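GDP-6-deoxy-D-mannose reductase (Pseudomonas aeruginosa, PDB 6X3B) probably catalyses the NADPH-dependent reduction of GDP-4-dehydro-6-deoxy-D-mannose to GDP-D-rhamnose, a building block of the lipopolysaccharide O-antigen. Local coordinates at residues L163-G166 against I167-W171; Y232-L235 against L236-E240. All coordinates share one frame; numbering follows the deposited sequence.

Contact 1 of 2, residues L163-G166 against I167-W171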
ATOM      1  N   LEU A 163       4.624  -5.825   6.740  1.00 19.07           N
ATOM      2  CA  LEU A 163       4.520  -5.299   8.094  1.00 20.75           C
ATOM      3  C   LEU A 163       3.275  -5.811   8.791  1.00 20.99           C
ATOM      4  O   LEU A 163       3.300  -6.035  10.010  1.00 20.27           O
ATOM      5  CB  LEU A 163       4.537  -3.774   8.069  1.00 18.96           C
ATOM      6  CG  LEU A 163       5.868  -3.154   7.648  1.00 18.06           C
ATOM      7  CD1 LEU A 163       5.697  -1.688   7.311  1.00 20.18           C
ATOM      8  CD2 LEU A 163       6.944  -3.364   8.740  1.00 19.78           C
ATOM      9  N   GLN A 164       2.187  -6.009   8.041  1.00 17.79           N
ATOM     10  CA  GLN A 164       0.994  -6.638   8.603  1.00 17.34           C
ATOM     11  C   GLN A 164       1.287  -8.058   9.059  1.00 19.55           C
ATOM     12  O   GLN A 164       0.813  -8.483  10.125  1.00 19.73           O
ATOM     13  CB  GLN A 164      -0.146  -6.636   7.586  1.00 21.51           C
ATOM     14  CG  GLN A 164      -1.446  -7.272   8.069  1.00 18.12           C
ATOM     15  CD  GLN A 164      -1.671  -8.668   7.513  1.00 18.31           C
ATOM     16  OE1 GLN A 164      -1.767  -9.646   8.269  1.00 25.25           O
ATOM     17  NE2 GLN A 164      -1.733  -8.778   6.191  1.00 18.99           N
ATOM     18  N   TRP A 165       2.091  -8.798   8.280  1.00 17.96           N
ATOM     19  CA  TRP A 165       2.499 -10.137   8.686  1.00 16.46           C
ATOM     20  C   TRP A 165       3.309 -10.096   9.970  1.00 22.41           C
ATOM     21  O   TRP A 165       3.183 -10.983  10.822  1.00 24.01           O
ATOM     22  CB  TRP A 165       3.302 -10.820   7.571  1.00 17.29           C
ATOM     23  CG  TRP A 165       2.380 -11.571   6.738  1.00 19.57           C
ATOM     24  CD1 TRP A 165       1.360 -11.051   5.975  1.00 21.66           C
ATOM     25  CD2 TRP A 165       2.289 -12.988   6.626  1.00 19.67           C
ATOM     26  NE1 TRP A 165       0.664 -12.070   5.364  1.00 23.87           N
ATOM     27  CE2 TRP A 165       1.211 -13.270   5.752  1.00 19.59           C
ATOM     28  CE3 TRP A 165       3.026 -14.056   7.165  1.00 18.86           C
ATOM     29  CZ2 TRP A 165       0.860 -14.573   5.398  1.00 23.02           C
ATOM     30  CZ3 TRP A 165       2.671 -15.348   6.820  1.00 18.89           C
ATOM     31  CH2 TRP A 165       1.601 -15.601   5.955  1.00 20.86           C
ATOM     32  N   GLY A 166       4.158  -9.085  10.122  1.00 18.59           N
ATOM     33  CA  GLY A 166       4.916  -8.972  11.352  1.00 20.59           C
ATOM     34  C   GLY A 166       4.015  -8.741  12.548  1.00 25.65           C
ATOM     35  O   GLY A 166       4.247  -9.284  13.627  1.00 24.37           O
ATOM     36  N   ILE A 167       2.972  -7.932  12.366  1.00 21.53           N
ATOM     37  CA  ILE A 167       1.997  -7.707  13.427  1.00 21.64           C
ATOM     38  C   ILE A 167       1.222  -8.981  13.718  1.00 22.36           C
ATOM     39  O   ILE A 167       1.096  -9.387  14.875  1.00 24.63           O
ATOM     40  CB  ILE A 167       1.052  -6.552  13.049  1.00 22.07           C
ATOM     41  CG1 ILE A 167       1.817  -5.234  13.031  1.00 21.12           C
ATOM     42  CG2 ILE A 167      -0.179  -6.501  13.999  1.00 27.06           C
ATOM     43  CD1 ILE A 167       1.070  -4.106  12.343  1.00 25.09           C
ATOM     44  N   THR A 168       0.734  -9.656  12.669  1.00 18.85           N
ATOM     45  CA  THR A 168      -0.151 -10.806  12.860  1.00 21.84           C
ATOM     46  C   THR A 168       0.618 -12.044  13.311  1.00 29.92           C
ATOM     47  O   THR A 168       0.145 -12.802  14.170  1.00 25.00           O
ATOM     48  CB  THR A 168      -0.900 -11.114  11.562  1.00 23.51           C
ATOM     49  OG1 THR A 168      -1.743  -9.994  11.232  1.00 31.75           O
ATOM     50  CG2 THR A 168      -1.777 -12.349  11.747  1.00 28.33           C
ATOM     51  N   GLU A 169       1.781 -12.293  12.723  1.00 21.81           N
ATOM     52  CA  GLU A 169       2.510 -13.524  13.031  1.00 23.16           C
ATOM     53  C   GLU A 169       3.560 -13.363  14.123  1.00 25.99           C
ATOM     54  O   GLU A 169       4.047 -14.378  14.637  1.00 23.68           O
ATOM     55  CB  GLU A 169       3.181 -14.076  11.774  1.00 25.15           C
ATOM     56  CG  GLU A 169       2.189 -14.382  10.641  1.00 26.14           C
ATOM     57  CD  GLU A 169       1.191 -15.469  11.017  1.00 33.98           C
ATOM     58  OE1 GLU A 169       1.571 -16.365  11.788  1.00 37.13           O
ATOM     59  OE2 GLU A 169       0.037 -15.435  10.532  1.00 35.85           O
ATOM     60  N   GLY A 170       3.927 -12.141  14.491  1.00 20.83           N
ATOM     61  CA  GLY A 170       4.983 -11.939  15.465  1.00 26.53           C
ATOM     62  C   GLY A 170       6.395 -12.023  14.917  1.00 28.13           C
ATOM     63  O   GLY A 170       7.348 -11.995  15.697  1.00 29.21           O
ATOM     64  N   TRP A 171       6.565 -12.127  13.608  1.00 21.70           N
ATOM     65  CA  TRP A 171       7.904 -12.138  13.032  1.00 19.79           C
ATOM     66  C   TRP A 171       8.551 -10.765  13.142  1.00 23.71           C
ATOM     67  O   TRP A 171       7.878  -9.729  13.214  1.00 23.75           O
ATOM     68  CB  TRP A 171       7.867 -12.544  11.556  1.00 20.66           C
ATOM     69  CG  TRP A 171       7.240 -13.872  11.285  1.00 18.62           C
ATOM     70  CD1 TRP A 171       6.806 -14.779  12.201  1.00 21.65           C
ATOM     71  CD2 TRP A 171       6.963 -14.431  10.001  1.00 22.05           C
ATOM     72  NE1 TRP A 171       6.273 -15.872  11.567  1.00 19.84           N
ATOM     73  CE2 TRP A 171       6.360 -15.685  10.215  1.00 20.01           C
ATOM     74  CE3 TRP A 171       7.162 -13.987   8.686  1.00 19.25           C
ATOM     75  CZ2 TRP A 171       5.968 -16.520   9.163  1.00 20.54           C
ATOM     76  CZ3 TRP A 171       6.766 -14.812   7.634  1.00 19.39           C
ATOM     77  CH2 TRP A 171       6.171 -16.062   7.884  1.00 21.08           C
TER
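I167 sends its backbone N to L163 O (3.0 Å) and lays CG1 against the same oxygen. T168 follows with its N on Q164 O at 2.8 Å and its side chain beside that of Q164. Q164 starts with CG anti to the backbone N (chi1 180°) and then bends at chi2, which brings OE1 to 3.0 Å from T168 OG1; Q164 O lies at 3.2 Å from the same hydroxyl, whose single proton could serve either oxygen. R148 of the second subunit packs on Q164, I167 and T168. E169 closes the last straight bond, N to W165 O at 2.7 Å, and its CG rests 3.6 Å from CE3 of W165, oblique to the ring. E169 is bent at chi2, and its OE2 forms a salt bridge with K112 of helix 93-114. At G170 phi becomes positive (82°), and its N reaches G166 O only weakly. The chain turns there and brings W171 alongside W165: CZ3 of W165 comes 3.7 Å from CH2 of W171, an oblique pair with the six-membered ring planes 56° apart. W165 CE3 lies over one face of the W171 ring, E169 CB sits over the same face, toward its rim, and F116 meets W171 edge-to-face. A glycine in left-handed conformation thus ends helix 150-169 and turns the chain into strand 172-182, a helix-to-strand junction of the Rossmann-like fold of short-chain dehydrogenase relatives.

Contact 2 of 2, residues Y232-L235 against L236-E240; sequences YLRL and LSHGE
L236 crosses over the end of L233, the two side chains meeting obliquely through CD1 of L236 and CD2 of L233 at 4.1 Å. Its N donates a nearly straight bond to Y232 O (3.0 Å, 163°); CG stands anti to the carbonyl carbon of L236 (chi1 -64°), and CG itself lies 3.4 Å from Y232 O. The leucine tip continues into the core, against W49, T119 and L121. L235 works mainly through its carbonyl: O takes a bond from G239 N at 2.7 Å and a weak one from H238 N, so two successive amides converge on one oxygen as the helix runs out. Its side chain points elsewhere, packing on A176 of the central sheet and on L294 and T298 of helix 292-298. R234 carries the outer side. H238 N is split between R234 O, 2.8 Å away, and L235 O, both bonds weak, and the H238 ring leans against R234 O, CD2 lying 3.5 Å away. H238 also runs alongside the arginine chain, NE2 3.9 Å from R234 NH2, with ring and guanidinium planes 34° apart, a loose contact; the polar end of R234 is held elsewhere, NE by T298 O. S237 CB covers the centre of one face of the H238 ring, while S237 N bonds to L233 O. R172, at the start of strand 172-182, donates hydrogen bonds to L236 O and G239 O, tying the exit of the helix to that strand. Helix 225-238 covers the sheet of the Rossmann-like nucleotide-binding domain, and within its last two turns the Y232 side chain comes to about 5 Å from the bound NADPH.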
ATOM      1  N   TYR A 232      21.692  -3.667   4.241  1.00 17.70           N
ATOM      2  CA  TYR A 232      20.703  -4.731   4.461  1.00 17.34           C
ATOM      3  C   TYR A 232      21.167  -5.703   5.535  1.00 16.84           C
ATOM      4  O   TYR A 232      20.373  -6.146   6.381  1.00 18.21           O
ATOM      5  CB  TYR A 232      20.420  -5.519   3.169  1.00 16.18           C
ATOM      6  CG  TYR A 232      19.798  -4.726   2.039  1.00 16.81           C
ATOM      7  CD1 TYR A 232      19.289  -3.441   2.246  1.00 18.65           C
ATOM      8  CD2 TYR A 232      19.739  -5.267   0.759  1.00 17.14           C
ATOM      9  CE1 TYR A 232      18.741  -2.705   1.187  1.00 17.50           C
ATOM     10  CE2 TYR A 232      19.190  -4.563  -0.307  1.00 18.14           C
ATOM     11  CZ  TYR A 232      18.688  -3.281  -0.093  1.00 16.87           C
ATOM     12  OH  TYR A 232      18.137  -2.556  -1.134  1.00 15.63           O
ATOM     13  N   LEU A 233      22.447  -6.073   5.502  1.00 19.43           N
ATOM     14  CA  LEU A 233      22.959  -7.012   6.506  1.00 15.28           C
ATOM     15  C   LEU A 233      22.971  -6.388   7.901  1.00 20.15           C
ATOM     16  O   LEU A 233      22.722  -7.079   8.903  1.00 21.03           O
ATOM     17  CB  LEU A 233      24.360  -7.478   6.108  1.00 22.24           C
ATOM     18  CG  LEU A 233      24.422  -8.310   4.812  1.00 24.05           C
ATOM     19  CD1 LEU A 233      25.875  -8.672   4.487  1.00 25.27           C
ATOM     20  CD2 LEU A 233      23.552  -9.578   4.906  1.00 22.43           C
ATOM     21  N   ARG A 234      23.285  -5.094   7.995  1.00 20.68           N
ATOM     22  CA  ARG A 234      23.247  -4.435   9.308  1.00 23.69           C
ATOM     23  C   ARG A 234      21.818  -4.271   9.812  1.00 21.13           C
ATOM     24  O   ARG A 234      21.573  -4.306  11.030  1.00 20.78           O
ATOM     25  CB  ARG A 234      23.948  -3.084   9.236  1.00 23.76           C
ATOM     26  CG  ARG A 234      25.431  -3.211   8.901  1.00 33.15           C
ATOM     27  CD  ARG A 234      26.187  -1.964   9.259  1.00 38.09           C
ATOM     28  NE  ARG A 234      26.455  -1.932  10.683  1.00 35.15           N
ATOM     29  CZ  ARG A 234      27.524  -2.475  11.251  1.00 44.32           C
ATOM     30  NH1 ARG A 234      28.430  -3.088  10.502  1.00 48.37           N
ATOM     31  NH2 ARG A 234      27.677  -2.412  12.568  1.00 39.40           N
ATOM     32  N   LEU A 235      20.860  -4.133   8.893  1.00 15.09           N
ATOM     33  CA  LEU A 235      19.461  -4.139   9.295  1.00 18.66           C
ATOM     34  C   LEU A 235      19.067  -5.493   9.874  1.00 18.11           C
ATOM     35  O   LEU A 235      18.380  -5.558  10.907  1.00 18.47           O
ATOM     36  CB  LEU A 235      18.574  -3.765   8.106  1.00 13.93           C
ATOM     37  CG  LEU A 235      18.503  -2.265   7.835  1.00 16.08           C
ATOM     38  CD1 LEU A 235      17.754  -1.985   6.519  1.00 17.55           C
ATOM     39  CD2 LEU A 235      17.840  -1.564   9.009  1.00 17.26           C
ATOM     40  N   LEU A 236      19.473  -6.591   9.211  1.00 18.56           N
ATOM     41  CA  LEU A 236      19.222  -7.920   9.767  1.00 17.38           C
ATOM     42  C   LEU A 236      19.800  -8.036  11.170  1.00 18.61           C
ATOM     43  O   LEU A 236      19.189  -8.652  12.049  1.00 19.48           O
ATOM     44  CB  LEU A 236      19.844  -9.005   8.889  1.00 19.37           C
ATOM     45  CG  LEU A 236      19.301  -9.178   7.467  1.00 16.45           C
ATOM     46  CD1 LEU A 236      20.017 -10.361   6.809  1.00 18.57           C
ATOM     47  CD2 LEU A 236      17.801  -9.439   7.498  1.00 17.25           C
ATOM     48  N   SER A 237      20.987  -7.468  11.385  1.00 20.51           N
ATOM     49  CA  SER A 237      21.621  -7.588  12.698  1.00 23.02           C
ATOM     50  C   SER A 237      21.000  -6.660  13.734  1.00 22.76           C
ATOM     51  O   SER A 237      20.950  -7.017  14.915  1.00 23.99           O
ATOM     52  CB  SER A 237      23.117  -7.289  12.611  1.00 23.57           C
ATOM     53  OG  SER A 237      23.795  -8.292  11.887  1.00 23.52           O
ATOM     54  N   HIS A 238      20.540  -5.473  13.333  1.00 18.74           N
ATOM     55  CA  HIS A 238      20.270  -4.414  14.305  1.00 22.22           C
ATOM     56  C   HIS A 238      18.930  -3.705  14.140  1.00 24.98           C
ATOM     57  O   HIS A 238      18.557  -2.938  15.038  1.00 22.22           O
ATOM     58  CB  HIS A 238      21.382  -3.347  14.268  1.00 22.24           C
ATOM     59  CG  HIS A 238      22.771  -3.898  14.423  1.00 26.59           C
ATOM     60  ND1 HIS A 238      23.183  -4.588  15.550  1.00 25.96           N
ATOM     61  CD2 HIS A 238      23.854  -3.822  13.612  1.00 25.65           C
ATOM     62  CE1 HIS A 238      24.452  -4.937  15.408  1.00 23.70           C
ATOM     63  NE2 HIS A 238      24.885  -4.480  14.245  1.00 27.92           N
ATOM     64  N   GLY A 239      18.206  -3.913  13.037  1.00 19.13           N
ATOM     65  CA  GLY A 239      16.981  -3.159  12.807  1.00 16.98           C
ATOM     66  C   GLY A 239      15.891  -3.463  13.823  1.00 22.90           C
ATOM     67  O   GLY A 239      15.846  -4.517  14.458  1.00 21.20           O
ATOM     68  N   GLU A 240      14.992  -2.498  13.999  1.00 22.21           N
ATOM     69  CA  GLU A 240      13.872  -2.660  14.924  1.00 26.46           C
ATOM     70  C   GLU A 240      12.682  -3.275  14.203  1.00 23.32           C
ATOM     71  O   GLU A 240      12.248  -2.752  13.172  1.00 20.62           O
ATOM     72  CB  GLU A 240      13.457  -1.319  15.530  1.00 28.27           C
ATOM     73  CG  GLU A 240      14.547  -0.668  16.342  1.00 37.31           C
ATOM     74  CD  GLU A 240      14.006   0.136  17.524  1.00 54.40           C
ATOM     75  OE1 GLU A 240      14.823   0.643  18.328  1.00 52.78           O
ATOM     76  OE2 GLU A 240      12.767   0.256  17.647  1.00 60.07           O
TER

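The two contacts are the C-terminal ends of two helices of the same domain, 150-169 for contact 1 and 225-238 for contact 2, in that order along the chain. Their centres lie about 17 Å apart and their nearest atoms about 7 Å, without touching. Strand 172-182 joins them: L163 packs on V173 and V175, Y232 and L235 on A176, a change of side along the strand consistent with helices covering opposite faces of the central sheet. R172 follows directly on contact 1 in the chain and links the two contacts through its side chain. Contact 1 also faces the second subunit, whereas contact 2 sits nearer the cofactor.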